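Local coordinates for ARF GTPase-activating protein GIT1 (Rattus norvegicus, PDB 6IUH) that probably stimulates GTP hydrolysis by ARF GTPases and probably scaffolds adhesion signalling, its C-terminal helical bundle binding a partner protein, at residues S71-L76 against K120-I125; E14-K19 against T54-L59; Y81-E86 against Q106-C111. One frame throughout, in Å; residues are numbered along the deposited sequence.

Contact 1 (S71-L76 against K120-I125); sequences SSLRLL and KQLVTI
S72 faces Q121 and L122 across two nearly antiparallel helices. S72 OG sits 2.8 Å from Q121 OE1, while its CB packs against L122 CD2 at 3.7 Å. The hydroxyl also touches I125 CD1. P68 O, one turn earlier on the same helix, is a second acceptor within reach of the hydroxyl. Q121 reaches S72 with CG beside its backbone N (chi1 -69°) and anti to the carbonyl carbon, and an extended chain beyond, which carries the amide oxygen across to the serine. L122 meets the other helix with both methyls. CD2 lies over S72 CB. CD1 touches L73 CD2 at 3.9 Å and L76 CD2 at 4.0 Å, and the leucine L122 crosses both of these at about a right angle. F60 touches both L73 and L122, and P64 also touches L73. L75 and L76 also pack on earlier residues of helix 101-128, A118 among them. The axes of the two segments approach to 9.5 Å, with 156° between their N-to-C directions, and the nearest CA pair is S72 with L122. This joins helix 67-87 to helix 101-128 within the four-helix bundle. The chemistry is mixed: leucines make an apolar patch on one flank, and the small serine lets the glutamine amide come close on the other. The buried hydroxyl has polar partners from both its own helix and the neighbouring one.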
loop_
_atom_site.group_PDB
_atom_site.type_symbol
_atom_site.label_atom_id
_atom_site.label_comp_id
_atom_site.label_asym_id
_atom_site.label_seq_id
_atom_site.Cartn_x
_atom_site.Cartn_y
_atom_site.Cartn_z
ATOM N N SER A 71 -1.335 -6.475 14.147
ATOM C CA SER A 71 -2.509 -5.914 13.486
ATOM C C SER A 71 -2.152 -5.201 12.188
ATOM O O SER A 71 -2.804 -5.398 11.161
ATOM C CB SER A 71 -3.236 -4.940 14.420
ATOM O OG SER A 71 -4.366 -4.369 13.784
ATOM N N SER A 72 -1.119 -4.368 12.237
ATOM C CA SER A 72 -0.729 -3.590 11.067
ATOM C C SER A 72 -0.144 -4.477 9.968
ATOM O O SER A 72 -0.379 -4.237 8.781
ATOM C CB SER A 72 0.266 -2.498 11.460
ATOM O OG SER A 72 -0.362 -1.524 12.281
ATOM N N LEU A 73 0.607 -5.504 10.356
ATOM C CA LEU A 73 1.145 -6.437 9.369
ATOM C C LEU A 73 0.024 -7.206 8.692
ATOM O O LEU A 73 0.098 -7.503 7.500
ATOM C CB LEU A 73 2.139 -7.406 10.011
ATOM C CG LEU A 73 3.531 -6.829 10.273
ATOM C CD1 LEU A 73 4.434 -7.873 10.906
ATOM C CD2 LEU A 73 4.136 -6.300 8.981
ATOM N N ARG A 74 -1.017 -7.527 9.452
ATOM C CA ARG A 74 -2.166 -8.229 8.901
ATOM C C ARG A 74 -2.843 -7.381 7.830
ATOM O O ARG A 74 -3.194 -7.883 6.762
ATOM C CB ARG A 74 -3.163 -8.587 10.003
ATOM C CG ARG A 74 -4.299 -9.480 9.535
ATOM C CD ARG A 74 -5.154 -9.953 10.702
ATOM N NE ARG A 74 -4.362 -10.631 11.724
ATOM C CZ ARG A 74 -4.122 -10.135 12.934
ATOM N NH1 ARG A 74 -4.621 -8.957 13.281
ATOM N NH2 ARG A 74 -3.389 -10.821 13.800
ATOM N N LEU A 75 -3.014 -6.095 8.114
ATOM C CA LEU A 75 -3.637 -5.184 7.158
ATOM C C LEU A 75 -2.764 -5.000 5.922
ATOM O O LEU A 75 -3.253 -5.039 4.791
ATOM C CB LEU A 75 -3.906 -3.833 7.815
ATOM C CG LEU A 75 -4.584 -2.783 6.940
ATOM C CD1 LEU A 75 -5.926 -3.290 6.448
ATOM C CD2 LEU A 75 -4.748 -1.489 7.728
ATOM N N LEU A 76 -1.472 -4.790 6.152
ATOM C CA LEU A 76 -0.492 -4.643 5.083
ATOM C C LEU A 76 -0.497 -5.837 4.130
ATOM O O LEU A 76 -0.617 -5.675 2.916
ATOM C CB LEU A 76 0.908 -4.467 5.672
ATOM C CG LEU A 76 2.026 -4.155 4.681
ATOM C CD1 LEU A 76 1.929 -2.712 4.215
ATOM C CD2 LEU A 76 3.396 -4.443 5.286
ATOM N N LYS A 120 2.117 3.308 7.248
ATOM C CA LYS A 120 2.198 4.455 8.147
ATOM C C LYS A 120 2.133 4.024 9.612
ATOM O O LYS A 120 2.890 4.521 10.448
ATOM C CB LYS A 120 1.073 5.452 7.854
ATOM C CG LYS A 120 1.165 6.744 8.657
ATOM C CD LYS A 120 -0.102 7.575 8.508
ATOM C CE LYS A 120 -1.313 6.818 9.034
ATOM N NZ LYS A 120 -2.584 7.562 8.804
ATOM N N GLN A 121 1.223 3.105 9.919
ATOM C CA GLN A 121 1.078 2.609 11.283
ATOM C C GLN A 121 2.371 1.961 11.758
ATOM O O GLN A 121 2.809 2.184 12.882
ATOM C CB GLN A 121 -0.082 1.615 11.378
ATOM C CG GLN A 121 -1.450 2.253 11.199
ATOM C CD GLN A 121 -2.565 1.234 11.048
ATOM O OE1 GLN A 121 -2.335 0.027 11.092
ATOM N NE2 GLN A 121 -3.785 1.721 10.861
ATOM N N LEU A 122 2.988 1.177 10.881
ATOM C CA LEU A 122 4.239 0.497 11.198
ATOM C C LEU A 122 5.380 1.481 11.429
ATOM O O LEU A 122 6.236 1.256 12.289
ATOM C CB LEU A 122 4.602 -0.480 10.078
ATOM C CG LEU A 122 3.688 -1.702 9.992
ATOM C CD1 LEU A 122 3.913 -2.461 8.687
ATOM C CD2 LEU A 122 3.910 -2.617 11.183
ATOM N N VAL A 123 5.395 2.566 10.657
ATOM C CA VAL A 123 6.376 3.628 10.856
ATOM C C VAL A 123 6.206 4.247 12.238
ATOM O O VAL A 123 7.181 4.454 12.963
ATOM C CB VAL A 123 6.255 4.732 9.785
ATOM C CG1 VAL A 123 7.115 5.934 10.155
ATOM C CG2 VAL A 123 6.653 4.196 8.421
ATOM N N THR A 124 4.958 4.533 12.594
ATOM C CA THR A 124 4.636 5.134 13.885
ATOM C C THR A 124 5.019 4.219 15.044
ATOM O O THR A 124 5.640 4.662 16.008
ATOM C CB THR A 124 3.134 5.470 13.984
ATOM O OG1 THR A 124 2.799 6.462 13.006
ATOM C CG2 THR A 124 2.791 5.996 15.368
ATOM N N ILE A 125 4.641 2.947 14.942
ATOM C CA ILE A 125 4.960 1.961 15.971
ATOM C C ILE A 125 6.458 1.889 16.223
ATOM O O ILE A 125 6.911 1.916 17.367
ATOM C CB ILE A 125 4.464 0.554 15.587
ATOM C CG1 ILE A 125 2.938 0.510 15.544
ATOM C CG2 ILE A 125 4.989 -0.478 16.569
ATOM C CD1 ILE A 125 2.399 -0.695 14.795
#

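Contact 2 (E14-K19 against T54-L59); sequences EDVILK and TEMASL
K19 lies across segment 54-59 and touches E55, M56 and L59 with successive atoms. Its CB rests on M56 CB at 3.8 Å, at the point where the two backbones come nearest. CG meets L59 CD1 at 3.5 Å. The chain then bends at chi2 (-59°), which turns CD and CE over the glutamate. CD lies 4.0 Å from E55 CB, and CE lies 3.7 Å from E55 OE1, the two side chains crossing at about a right angle. NZ ends 4.9 Å from E55 OE1, so the opposite charges are near but do not touch. Any attraction between them is probably long-range. The segments run in opposite directions, as neighbours in the FAT-like four-helix bundle that this C-terminal region of GIT1 forms. An alanine in place of K19 would keep the CB packing but would probably leave L59 CD1 less covered and E55 without its nearby positive charge. L59 CD1 also sits 3.5 Å from D15 O, one turn before K19, and approaches V16 CG2. P11 lies against both L59 and V16. M56, extended beyond CG, sends its CE towards V16 CG1 and on to A119 and L122 of helix 101-128. V16 reaches that helix too, at V123 and T126. Just past E55, the hydroxyl of S58 turns back and bonds E55 O, from above its carbonyl plane.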
loop_
_atom_site.group_PDB
_atom_site.type_symbol
_atom_site.label_atom_id
_atom_site.label_comp_id
_atom_site.label_asym_id
_atom_site.label_seq_id
_atom_site.Cartn_x
_atom_site.Cartn_y
_atom_site.Cartn_z
ATOM N N GLU A 14 15.437 3.875 10.644
ATOM C CA GLU A 14 16.032 4.133 9.338
ATOM C C GLU A 14 15.657 3.045 8.335
ATOM O O GLU A 14 15.335 3.340 7.185
ATOM C CB GLU A 14 17.556 4.243 9.446
ATOM C CG GLU A 14 18.055 5.522 10.114
ATOM C CD GLU A 14 17.896 5.507 11.625
ATOM O OE1 GLU A 14 17.564 4.439 12.183
ATOM O OE2 GLU A 14 18.107 6.566 12.255
ATOM N N ASP A 15 15.698 1.791 8.774
ATOM C CA ASP A 15 15.340 0.678 7.902
ATOM C C ASP A 15 13.856 0.701 7.552
ATOM O O ASP A 15 13.482 0.440 6.412
ATOM C CB ASP A 15 15.703 -0.659 8.548
ATOM C CG ASP A 15 17.191 -0.946 8.499
ATOM O OD1 ASP A 15 17.883 -0.364 7.636
ATOM O OD2 ASP A 15 17.670 -1.757 9.318
ATOM N N VAL A 16 13.014 1.016 8.530
ATOM C CA VAL A 16 11.575 1.066 8.293
ATOM C C VAL A 16 11.234 2.170 7.300
ATOM O O VAL A 16 10.415 1.976 6.403
ATOM C CB VAL A 16 10.789 1.282 9.601
ATOM C CG1 VAL A 16 9.300 1.409 9.318
ATOM C CG2 VAL A 16 11.042 0.135 10.552
ATOM N N ILE A 17 11.880 3.323 7.454
ATOM C CA ILE A 17 11.678 4.438 6.532
ATOM C C ILE A 17 12.068 4.058 5.103
ATOM O O ILE A 17 11.338 4.357 4.154
ATOM C CB ILE A 17 12.477 5.681 6.971
ATOM C CG1 ILE A 17 11.846 6.298 8.221
ATOM C CG2 ILE A 17 12.535 6.713 5.853
ATOM C CD1 ILE A 17 12.637 7.444 8.801
ATOM N N LEU A 18 13.207 3.386 4.956
ATOM C CA LEU A 18 13.683 2.964 3.639
ATOM C C LEU A 18 12.683 2.053 2.932
ATOM O O LEU A 18 12.364 2.262 1.761
ATOM C CB LEU A 18 15.037 2.256 3.755
ATOM C CG LEU A 18 16.248 3.140 4.064
ATOM C CD1 LEU A 18 17.519 2.307 4.150
ATOM C CD2 LEU A 18 16.394 4.238 3.020
ATOM N N LYS A 19 12.185 1.046 3.642
ATOM C CA LYS A 19 11.243 0.107 3.045
ATOM C C LYS A 19 9.879 0.756 2.827
ATOM O O LYS A 19 9.177 0.428 1.872
ATOM C CB LYS A 19 11.111 -1.148 3.911
ATOM C CG LYS A 19 12.383 -1.986 3.969
ATOM C CD LYS A 19 12.820 -2.436 2.585
ATOM C CE LYS A 19 14.131 -3.205 2.638
ATOM N NZ LYS A 19 15.260 -2.358 3.114
ATOM N N THR A 54 6.556 -7.203 0.922
ATOM C CA THR A 54 7.227 -8.387 1.457
ATOM C C THR A 54 8.534 -8.020 2.158
ATOM O O THR A 54 8.846 -8.548 3.230
ATOM C CB THR A 54 7.516 -9.417 0.342
ATOM O OG1 THR A 54 6.281 -9.829 -0.257
ATOM C CG2 THR A 54 8.231 -10.635 0.903
ATOM N N GLU A 55 9.290 -7.110 1.551
ATOM C CA GLU A 55 10.559 -6.667 2.118
ATOM C C GLU A 55 10.351 -5.856 3.391
ATOM O O GLU A 55 11.140 -5.947 4.328
ATOM C CB GLU A 55 11.347 -5.840 1.100
ATOM C CG GLU A 55 11.811 -6.625 -0.119
ATOM C CD GLU A 55 12.739 -5.820 -1.010
ATOM O OE1 GLU A 55 13.082 -4.678 -0.638
ATOM O OE2 GLU A 55 13.128 -6.331 -2.082
ATOM N N MET A 56 9.293 -5.056 3.422
ATOM C CA MET A 56 8.994 -4.280 4.618
ATOM C C MET A 56 8.549 -5.206 5.745
ATOM O O MET A 56 8.979 -5.058 6.888
ATOM C CB MET A 56 7.920 -3.230 4.336
ATOM C CG MET A 56 7.626 -2.336 5.528
ATOM S SD MET A 56 6.420 -1.061 5.148
ATOM C CE MET A 56 6.298 -0.238 6.741
ATOM N N ALA A 57 7.696 -6.169 5.414
ATOM C CA ALA A 57 7.212 -7.125 6.402
ATOM C C ALA A 57 8.358 -7.954 6.980
ATOM O O ALA A 57 8.333 -8.331 8.150
ATOM C CB ALA A 57 6.156 -8.035 5.786
ATOM N N SER A 58 9.370 -8.224 6.158
ATOM C CA SER A 58 10.498 -9.049 6.582
ATOM C C SER A 58 11.396 -8.342 7.599
ATOM O O SER A 58 12.250 -8.973 8.220
ATOM C CB SER A 58 11.327 -9.480 5.369
ATOM O OG SER A 58 11.956 -8.369 4.756
ATOM N N LEU A 59 11.206 -7.036 7.765
ATOM C CA LEU A 59 11.950 -6.274 8.766
ATOM C C LEU A 59 11.527 -6.659 10.176
ATOM O O LEU A 59 12.280 -6.484 11.138
ATOM C CB LEU A 59 11.745 -4.771 8.572
ATOM C CG LEU A 59 12.368 -4.097 7.353
ATOM C CD1 LEU A 59 12.088 -2.606 7.411
ATOM C CD2 LEU A 59 13.862 -4.366 7.298
#

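Contact 3 (Y81-E86 against Q106-C111); sequences YRLQSE and QQVIQC
R82 reaches across to Q107, Q110 and C111 with a chain that is extended from CG to NE. Its CG lies anti to the backbone N, which directs the chain at the opposite helix. NH2 donates two hydrogen bonds: to Q107 OE1 at 2.9 Å and to Q110 OE1 at 2.9 Å. Both acceptors lie close to the guanidinium plane, at its edge, and both bonds are fairly straight. Seen from the amides, the donor is tilted from the Q107 carbonyl plane and stands above that of Q110. Water 1 accepts a hydrogen bond from R82 NE, with its oxygen 2.9 Å away. It donates in turn to Q107 OE1 and to E86 OE2. Q107 OE1 therefore accepts from both the arginine and the water, and the carboxylate is tied to the arginine through that water. These bonds probably fix the rotation of the guanidinium group, and C111 SG lies over one of its faces, 3.5 Å from R82 NE. Below this polar layer, L83 CB packs on C111 CB at 3.6 Å, and L83 CD1 meets V108 CG1 at 3.7 Å. L30 and helix 42-57 cover both L83 and V108. The axes of the two segments approach to 8.9 Å, with 161° between their N-to-C directions. Close antiparallel packing of this kind, polar at the margin and apolar within, is characteristic of a four-helix bundle such as the FAT-like domain.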
loop_
_atom_site.group_PDB
_atom_site.type_symbol
_atom_site.label_atom_id
_atom_site.label_comp_id
_atom_site.label_asym_id
_atom_site.label_seq_id
_atom_site.Cartn_x
_atom_site.Cartn_y
_atom_site.Cartn_z
ATOM N N TYR A 81 -2.291 -8.554 -1.025
ATOM C CA TYR A 81 -2.849 -9.743 -1.660
ATOM C C TYR A 81 -4.141 -9.403 -2.394
ATOM O O TYR A 81 -4.358 -9.839 -3.527
ATOM C CB TYR A 81 -3.099 -10.828 -0.614
ATOM C CG TYR A 81 -3.627 -12.130 -1.171
ATOM C CD1 TYR A 81 -2.762 -13.114 -1.628
ATOM C CD2 TYR A 81 -4.992 -12.381 -1.220
ATOM C CE1 TYR A 81 -3.244 -14.310 -2.132
ATOM C CE2 TYR A 81 -5.482 -13.571 -1.721
ATOM C CZ TYR A 81 -4.605 -14.531 -2.174
ATOM O OH TYR A 81 -5.094 -15.716 -2.671
ATOM N N ARG A 82 -4.996 -8.627 -1.733
ATOM C CA ARG A 82 -6.240 -8.158 -2.330
ATOM C C ARG A 82 -5.975 -7.345 -3.600
ATOM O O ARG A 82 -6.687 -7.488 -4.599
ATOM C CB ARG A 82 -7.026 -7.326 -1.315
ATOM C CG ARG A 82 -8.391 -6.861 -1.788
ATOM C CD ARG A 82 -8.968 -5.823 -0.836
ATOM N NE ARG A 82 -10.052 -5.063 -1.451
ATOM C CZ ARG A 82 -10.492 -3.892 -0.999
ATOM N NH1 ARG A 82 -9.936 -3.342 0.071
ATOM N NH2 ARG A 82 -11.484 -3.269 -1.622
ATOM N N LEU A 83 -4.953 -6.494 -3.556
ATOM C CA LEU A 83 -4.553 -5.708 -4.720
ATOM C C LEU A 83 -4.132 -6.604 -5.877
ATOM O O LEU A 83 -4.555 -6.409 -7.017
ATOM C CB LEU A 83 -3.407 -4.759 -4.362
ATOM C CG LEU A 83 -2.834 -3.927 -5.512
ATOM C CD1 LEU A 83 -3.886 -2.974 -6.047
ATOM C CD2 LEU A 83 -1.596 -3.163 -5.062
ATOM N N GLN A 84 -3.285 -7.580 -5.571
ATOM C CA GLN A 84 -2.806 -8.529 -6.569
ATOM C C GLN A 84 -3.977 -9.244 -7.231
ATOM O O GLN A 84 -3.970 -9.477 -8.442
ATOM C CB GLN A 84 -1.856 -9.537 -5.921
ATOM C CG GLN A 84 -0.975 -10.296 -6.894
ATOM C CD GLN A 84 0.006 -11.206 -6.183
ATOM O OE1 GLN A 84 -0.365 -11.940 -5.267
ATOM N NE2 GLN A 84 1.268 -11.152 -6.592
ATOM N N SER A 85 -4.982 -9.584 -6.430
ATOM C CA SER A 85 -6.179 -10.248 -6.935
ATOM C C SER A 85 -6.938 -9.357 -7.910
ATOM O O SER A 85 -7.422 -9.816 -8.942
ATOM C CB SER A 85 -7.099 -10.649 -5.781
ATOM O OG SER A 85 -6.480 -11.608 -4.941
ATOM N N GLU A 86 -7.040 -8.079 -7.570
ATOM C CA GLU A 86 -7.796 -7.134 -8.377
ATOM C C GLU A 86 -7.117 -6.832 -9.709
ATOM O O GLU A 86 -7.778 -6.728 -10.740
ATOM C CB GLU A 86 -8.015 -5.839 -7.594
ATOM C CG GLU A 86 -9.014 -5.978 -6.459
ATOM C CD GLU A 86 -10.436 -6.152 -6.962
ATOM O OE1 GLU A 86 -10.723 -5.714 -8.096
ATOM O OE2 GLU A 86 -11.264 -6.725 -6.224
ATOM N N GLN A 106 -11.429 1.771 -8.757
ATOM C CA GLN A 106 -11.899 2.006 -7.394
ATOM C C GLN A 106 -11.330 0.973 -6.430
ATOM O O GLN A 106 -10.784 1.326 -5.386
ATOM C CB GLN A 106 -13.427 1.990 -7.334
ATOM C CG GLN A 106 -14.088 3.187 -8.009
ATOM C CD GLN A 106 -15.562 2.962 -8.281
ATOM O OE1 GLN A 106 -16.146 1.983 -7.819
ATOM N NE2 GLN A 106 -16.170 3.865 -9.042
ATOM N N GLN A 107 -11.446 -0.301 -6.791
ATOM C CA GLN A 107 -10.980 -1.376 -5.924
ATOM C C GLN A 107 -9.466 -1.325 -5.740
ATOM O O GLN A 107 -8.959 -1.537 -4.638
ATOM C CB GLN A 107 -11.405 -2.732 -6.484
ATOM C CG GLN A 107 -12.907 -2.974 -6.423
ATOM C CD GLN A 107 -13.441 -2.926 -5.003
ATOM O OE1 GLN A 107 -12.891 -3.556 -4.099
ATOM N NE2 GLN A 107 -14.516 -2.171 -4.799
ATOM N N VAL A 108 -8.752 -1.029 -6.821
ATOM C CA VAL A 108 -7.297 -0.951 -6.782
ATOM C C VAL A 108 -6.817 0.155 -5.833
ATOM O O VAL A 108 -5.929 -0.069 -5.009
ATOM C CB VAL A 108 -6.723 -0.727 -8.197
ATOM C CG1 VAL A 108 -5.276 -0.271 -8.135
ATOM C CG2 VAL A 108 -6.854 -2.002 -9.022
ATOM N N ILE A 109 -7.417 1.338 -5.931
ATOM C CA ILE A 109 -7.025 2.452 -5.070
ATOM C C ILE A 109 -7.389 2.187 -3.602
ATOM O O ILE A 109 -6.657 2.591 -2.696
ATOM C CB ILE A 109 -7.661 3.781 -5.544
ATOM C CG1 ILE A 109 -7.178 4.118 -6.958
ATOM C CG2 ILE A 109 -7.308 4.922 -4.596
ATOM C CD1 ILE A 109 -7.833 5.341 -7.555
ATOM N N GLN A 110 -8.503 1.498 -3.363
ATOM C CA GLN A 110 -8.867 1.098 -1.998
ATOM C C GLN A 110 -7.770 0.237 -1.367
ATOM O O GLN A 110 -7.379 0.449 -0.216
ATOM C CB GLN A 110 -10.190 0.327 -1.981
ATOM C CG GLN A 110 -11.418 1.136 -2.364
ATOM C CD GLN A 110 -12.698 0.347 -2.171
ATOM O OE1 GLN A 110 -12.722 -0.645 -1.443
ATOM N NE2 GLN A 110 -13.772 0.783 -2.822
ATOM N N CYS A 111 -7.278 -0.732 -2.132
ATOM C CA CYS A 111 -6.198 -1.601 -1.677
ATOM C C CYS A 111 -4.936 -0.822 -1.335
ATOM O O CYS A 111 -4.328 -1.043 -0.287
ATOM C CB CYS A 111 -5.881 -2.650 -2.740
ATOM S SG CYS A 111 -7.219 -3.807 -3.030
HETATM O O HOH W 1 -11.539 -5.966 -3.828
#

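Contacts 1 and 3 join the same two helices, 67-87 and 101-128, and lie about 18 Å apart between centres. Contact 3 falls within the span of chain that contact 1 brackets. Contact 2 ties helix 13-35 to segment 54-59. Its centre is about 11 Å from that of contact 1, and the two touch: L122 CB meets M56 CE at 3.8 Å and V123 CG2 meets V16 CG1 at 3.9 Å. Contacts 2 and 3 lie on opposite sides of the chain's centre, about 21 Å apart between centres. A chain of another protein reaches residues of all three, including K120 and T124, I17, and I109 and Q110.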